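Local coordinates for protein acetone carboxylase alpha subunit (Xanthobacter autotrophicus Py2, PDB 5M45) that forms the alpha subunit of a multi-subunit, metal-containing carboxylase and belongs to the hydantoinase B/oxoprolinase family, at residues Phe309-Glu321 / Arg331-His343. Sequence-based numbering, arbitrary orientation.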
loop_
_atom_site.group_PDB
_atom_site.type_symbol
_atom_site.label_atom_id
_atom_site.label_comp_id
_atom_site.label_asym_id
_atom_site.label_seq_id
_atom_site.Cartn_x
_atom_site.Cartn_y
_atom_site.Cartn_z
ATOM N N PHE A 309 -17.810 10.653 -7.334
ATOM C CA PHE A 309 -18.908 10.041 -6.575
ATOM C C PHE A 309 -18.804 10.320 -5.051
ATOM O O PHE A 309 -19.746 9.999 -4.311
ATOM C CB PHE A 309 -19.037 8.539 -6.892
ATOM C CG PHE A 309 -17.774 7.739 -6.663
ATOM C CD1 PHE A 309 -17.395 7.347 -5.380
ATOM C CD2 PHE A 309 -16.965 7.361 -7.737
ATOM C CE1 PHE A 309 -16.237 6.631 -5.156
ATOM C CE2 PHE A 309 -15.803 6.608 -7.518
ATOM C CZ PHE A 309 -15.427 6.264 -6.215
ATOM N N ALA A 310 -17.678 10.889 -4.584
ATOM C CA ALA A 310 -17.470 11.280 -3.179
ATOM C C ALA A 310 -17.783 12.737 -2.870
ATOM O O ALA A 310 -17.725 13.139 -1.684
ATOM C CB ALA A 310 -16.016 10.973 -2.750
ATOM N N LYS A 311 -18.063 13.546 -3.902
ATOM C CA LYS A 311 -18.282 14.980 -3.720
ATOM C C LYS A 311 -19.720 15.280 -3.357
ATOM O O LYS A 311 -20.538 15.608 -4.225
ATOM C CB LYS A 311 -17.901 15.793 -4.944
ATOM C CG LYS A 311 -16.435 15.832 -5.259
ATOM C CD LYS A 311 -15.609 16.747 -4.356
ATOM C CE LYS A 311 -15.889 18.248 -4.557
ATOM N NZ LYS A 311 -15.387 18.929 -3.307
ATOM N N LEU A 312 -20.011 15.191 -2.061
ATOM C CA LEU A 312 -21.329 15.538 -1.518
ATOM C C LEU A 312 -21.242 15.773 -0.022
ATOM O O LEU A 312 -20.308 15.264 0.662
ATOM C CB LEU A 312 -22.387 14.459 -1.829
ATOM C CG LEU A 312 -22.407 13.143 -1.039
ATOM C CD1 LEU A 312 -23.774 12.485 -1.093
ATOM C CD2 LEU A 312 -21.329 12.176 -1.511
ATOM N N ASP A 313 -22.220 16.521 0.479
ATOM C CA ASP A 313 -22.387 16.799 1.918
ATOM C C ASP A 313 -23.229 15.707 2.568
ATOM O O ASP A 313 -24.318 15.435 2.078
ATOM C CB ASP A 313 -23.084 18.153 2.109
ATOM C CG ASP A 313 -22.172 19.365 1.792
ATOM O OD1 ASP A 313 -20.940 19.301 1.900
ATOM O OD2 ASP A 313 -22.730 20.445 1.457
ATOM N N THR A 314 -22.709 15.055 3.615
ATOM C CA THR A 314 -23.475 14.088 4.388
ATOM C C THR A 314 -23.325 14.339 5.914
ATOM O O THR A 314 -22.452 15.107 6.369
ATOM C CB THR A 314 -23.105 12.611 4.090
ATOM O OG1 THR A 314 -21.720 12.337 4.407
ATOM C CG2 THR A 314 -23.405 12.240 2.632
ATOM N N ILE A 315 -24.213 13.674 6.676
ATOM C CA ILE A 315 -24.290 13.738 8.120
ATOM C C ILE A 315 -24.329 12.298 8.683
ATOM O O ILE A 315 -25.158 11.454 8.252
ATOM C CB ILE A 315 -25.560 14.496 8.589
ATOM C CG1 ILE A 315 -25.558 15.933 8.054
ATOM C CG2 ILE A 315 -25.683 14.485 10.118
ATOM C CD1 ILE A 315 -26.809 16.735 8.330
ATOM N N MET A 316 -23.444 12.033 9.649
ATOM C CA MET A 316 -23.477 10.772 10.408
ATOM C C MET A 316 -24.673 10.797 11.406
ATOM O O MET A 316 -24.896 11.821 12.073
ATOM C CB MET A 316 -22.161 10.609 11.195
ATOM C CG MET A 316 -22.035 9.290 11.974
ATOM S SD MET A 316 -22.965 9.176 13.526
ATOM C CE MET A 316 -21.913 10.130 14.618
ATOM N N HIS A 317 -25.378 9.672 11.492
ATOM C CA HIS A 317 -26.504 9.419 12.407
ATOM C C HIS A 317 -26.207 8.149 13.257
ATOM O O HIS A 317 -25.919 7.069 12.703
ATOM C CB HIS A 317 -27.769 9.225 11.568
ATOM C CG HIS A 317 -29.019 8.962 12.336
ATOM N ND1 HIS A 317 -29.980 8.067 11.901
ATOM C CD2 HIS A 317 -29.486 9.475 13.504
ATOM C CE1 HIS A 317 -30.965 8.011 12.785
ATOM N NE2 HIS A 317 -30.684 8.852 13.770
ATOM N N ALA A 318 -26.262 8.291 14.594
ATOM C CA ALA A 318 -26.054 7.174 15.526
ATOM C C ALA A 318 -27.056 7.185 16.697
ATOM O O ALA A 318 -26.732 7.651 17.801
ATOM C CB ALA A 318 -24.609 7.199 16.072
ATOM N N PRO A 319 -28.287 6.691 16.452
ATOM C CA PRO A 319 -29.234 6.539 17.536
ATOM C C PRO A 319 -28.914 5.254 18.343
ATOM O O PRO A 319 -28.438 4.288 17.769
ATOM C CB PRO A 319 -30.576 6.379 16.801
ATOM C CG PRO A 319 -30.216 5.666 15.551
ATOM C CD PRO A 319 -28.840 6.182 15.176
ATOM N N CYS A 320 -29.191 5.266 19.650
ATOM C CA CYS A 320 -28.967 4.122 20.514
ATOM C C CYS A 320 -30.152 3.918 21.468
ATOM O O CYS A 320 -30.574 4.873 22.160
ATOM C CB CYS A 320 -27.698 4.301 21.354
ATOM S SG CYS A 320 -27.416 2.877 22.471
ATOM N N GLU A 321 -30.690 2.695 21.450
ATOM C CA GLU A 321 -31.637 2.220 22.458
ATOM C C GLU A 321 -30.847 1.369 23.461
ATOM O O GLU A 321 -30.319 0.281 23.115
ATOM C CB GLU A 321 -32.784 1.407 21.824
ATOM C CG GLU A 321 -33.815 0.935 22.844
ATOM C CD GLU A 321 -34.993 0.176 22.245
ATOM O OE1 GLU A 321 -35.858 -0.195 23.066
ATOM O OE2 GLU A 321 -35.053 -0.126 21.009
ATOM N N ARG A 331 -27.825 -3.929 27.198
ATOM C CA ARG A 331 -27.906 -4.098 25.768
ATOM C C ARG A 331 -27.907 -2.735 25.085
ATOM O O ARG A 331 -28.602 -1.811 25.529
ATOM C CB ARG A 331 -29.158 -4.913 25.403
ATOM C CG ARG A 331 -29.377 -5.166 23.925
ATOM C CD ARG A 331 -30.703 -5.933 23.736
ATOM N NE ARG A 331 -30.967 -6.249 22.334
ATOM C CZ ARG A 331 -30.410 -7.242 21.654
ATOM N NH1 ARG A 331 -29.562 -8.087 22.242
ATOM N NH2 ARG A 331 -30.701 -7.393 20.367
ATOM N N LEU A 332 -27.122 -2.623 24.008
ATOM C CA LEU A 332 -27.054 -1.405 23.203
ATOM C C LEU A 332 -27.350 -1.726 21.742
ATOM O O LEU A 332 -26.613 -2.493 21.124
ATOM C CB LEU A 332 -25.701 -0.750 23.348
ATOM C CG LEU A 332 -25.445 -0.335 24.807
ATOM C CD1 LEU A 332 -24.532 -1.321 25.487
ATOM C CD2 LEU A 332 -24.839 1.064 24.909
ATOM N N ASP A 333 -28.423 -1.126 21.202
ATOM C CA ASP A 333 -28.944 -1.429 19.864
ATOM C C ASP A 333 -28.901 -0.145 19.034
ATOM O O ASP A 333 -29.511 0.869 19.422
ATOM C CB ASP A 333 -30.379 -1.974 20.016
ATOM C CG ASP A 333 -31.005 -2.439 18.683
ATOM O OD1 ASP A 333 -30.525 -2.114 17.585
ATOM O OD2 ASP A 333 -32.025 -3.173 18.740
ATOM N N PHE A 334 -28.190 -0.189 17.900
ATOM C CA PHE A 334 -27.964 0.968 17.016
ATOM C C PHE A 334 -28.797 0.953 15.709
ATOM O O PHE A 334 -28.443 1.629 14.740
ATOM C CB PHE A 334 -26.456 1.143 16.776
ATOM C CG PHE A 334 -25.702 1.483 18.048
ATOM C CD1 PHE A 334 -25.286 0.477 18.926
ATOM C CD2 PHE A 334 -25.490 2.805 18.419
ATOM C CE1 PHE A 334 -24.637 0.802 20.122
ATOM C CE2 PHE A 334 -24.862 3.127 19.610
ATOM C CZ PHE A 334 -24.431 2.125 20.464
ATOM N N GLU A 335 -29.921 0.219 15.705
ATOM C CA GLU A 335 -30.935 0.304 14.666
ATOM C C GLU A 335 -31.252 1.743 14.314
ATOM O O GLU A 335 -31.544 2.540 15.212
ATOM C CB GLU A 335 -32.238 -0.359 15.150
ATOM C CG GLU A 335 -33.493 -0.249 14.221
ATOM C CD GLU A 335 -33.537 -1.355 13.156
ATOM O OE1 GLU A 335 -34.426 -1.398 12.268
ATOM O OE2 GLU A 335 -32.655 -2.213 13.197
ATOM N N GLY A 336 -31.203 2.066 13.031
ATOM C CA GLY A 336 -31.444 3.412 12.562
ATOM C C GLY A 336 -30.228 4.209 12.125
ATOM O O GLY A 336 -30.364 5.294 11.580
ATOM N N SER A 337 -29.039 3.665 12.346
ATOM C CA SER A 337 -27.798 4.373 12.008
ATOM C C SER A 337 -27.608 4.498 10.489
ATOM O O SER A 337 -28.154 3.702 9.707
ATOM C CB SER A 337 -26.568 3.657 12.630
ATOM O OG SER A 337 -26.628 3.636 14.056
ATOM N N SER A 338 -26.831 5.502 10.095
ATOM C CA SER A 338 -26.544 5.780 8.673
ATOM C C SER A 338 -25.510 4.802 8.072
ATOM O O SER A 338 -24.930 3.987 8.772
ATOM C CB SER A 338 -26.135 7.266 8.490
ATOM O OG SER A 338 -25.000 7.618 9.268
ATOM N N ARG A 339 -25.300 4.893 6.760
ATOM C CA ARG A 339 -24.452 3.987 5.974
ATOM C C ARG A 339 -22.996 4.432 5.987
ATOM O O ARG A 339 -22.697 5.613 6.197
ATOM C CB ARG A 339 -24.949 3.946 4.511
ATOM C CG ARG A 339 -24.343 2.876 3.622
ATOM C CD ARG A 339 -24.960 2.757 2.238
ATOM N NE ARG A 339 -24.751 3.911 1.374
ATOM C CZ ARG A 339 -25.702 4.801 1.015
ATOM N NH1 ARG A 339 -26.986 4.670 1.422
ATOM N NH2 ARG A 339 -25.380 5.811 0.191
ATOM N N TRP A 340 -22.080 3.473 5.766
ATOM C CA TRP A 340 -20.687 3.824 5.408
ATOM C C TRP A 340 -20.659 4.811 4.231
ATOM O O TRP A 340 -21.651 4.951 3.502
ATOM C CB TRP A 340 -19.865 2.556 5.104
ATOM C CG TRP A 340 -20.370 1.751 3.926
ATOM C CD1 TRP A 340 -21.249 0.711 3.972
ATOM C CD2 TRP A 340 -19.991 1.895 2.561
ATOM N NE1 TRP A 340 -21.468 0.219 2.710
ATOM C CE2 TRP A 340 -20.711 0.925 1.820
ATOM C CE3 TRP A 340 -19.137 2.754 1.885
ATOM C CZ2 TRP A 340 -20.572 0.765 0.434
ATOM C CZ3 TRP A 340 -19.016 2.599 0.483
ATOM C CH2 TRP A 340 -19.716 1.604 -0.211
ATOM N N GLY A 341 -19.547 5.504 4.049
ATOM C CA GLY A 341 -19.435 6.448 2.919
ATOM C C GLY A 341 -18.037 6.577 2.293
ATOM O O GLY A 341 -17.063 5.905 2.735
ATOM N N TRP A 342 -17.950 7.481 1.305
ATOM C CA TRP A 342 -16.730 7.702 0.538
ATOM C C TRP A 342 -15.919 8.843 1.191
ATOM O O TRP A 342 -15.973 10.002 0.794
ATOM C CB TRP A 342 -17.025 7.977 -0.940
ATOM C CG TRP A 342 -17.855 6.919 -1.618
ATOM C CD1 TRP A 342 -19.168 7.046 -2.013
ATOM C CD2 TRP A 342 -17.466 5.588 -1.968
ATOM N NE1 TRP A 342 -19.609 5.882 -2.590
ATOM C CE2 TRP A 342 -18.584 4.964 -2.568
ATOM C CE3 TRP A 342 -16.292 4.849 -1.817
ATOM C CZ2 TRP A 342 -18.547 3.651 -3.051
ATOM C CZ3 TRP A 342 -16.253 3.556 -2.300
ATOM C CH2 TRP A 342 -17.387 2.962 -2.910
ATOM N N HIS A 343 -15.214 8.446 2.251
ATOM C CA HIS A 343 -14.465 9.328 3.155
ATOM C C HIS A 343 -13.616 8.418 4.060
ATOM O O HIS A 343 -13.638 7.199 3.886
ATOM C CB HIS A 343 -15.431 10.234 3.931
ATOM C CG HIS A 343 -16.555 9.506 4.600
ATOM N ND1 HIS A 343 -16.356 8.559 5.578
ATOM C CD2 HIS A 343 -17.899 9.583 4.437
ATOM C CE1 HIS A 343 -17.518 8.074 5.989
ATOM N NE2 HIS A 343 -18.471 8.670 5.296
HETATM O O HOH W 1 -18.338 11.477 0.499
#
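Phe309 drives the CD1-CE1 edge of its ring into one face of the Trp342 indole, a T-shaped pair with planes at 70° and CE1 3.6 Å from CD2 of Trp342; Trp340 lies against the opposite face. Beside this pair, a water donates to both Ala310 O and Trp342 O, tying the two backbones together. Farther along, Ser338 holds OG between its backbone N and carbonyl carbon (chi1 58°), which turns the hydroxyl back to accept from His317 N at 3.1 Å, while Ser338 N donates to His317 O. The imidazole of His317 packs over Pro319 CD and reaches, through NE2, an aromatic side chain of another protein's chain. Pro319 CG rests 3.4 Å from Glu335 O in the type II turn from Phe334 to Ser337, where Phe334 O takes both N and OG of Ser337. With SG anti to the backbone N (chi1 179°), Cys320 brings its sulfur obliquely against the Phe334 ring, SG 4.1 Å from the ring centroid, a sulfur-aromatic contact. Asp333 OD1 accepts from Glu335 N in an Asx turn, and Arg727 and Arg381 pair with its carboxylate. Reciprocal backbone bonds make Glu321 and Asp333 a hydrogen-bonded pair of the antiparallel beta hairpin, strands 313-324 and 330-333, within a mixed sheet.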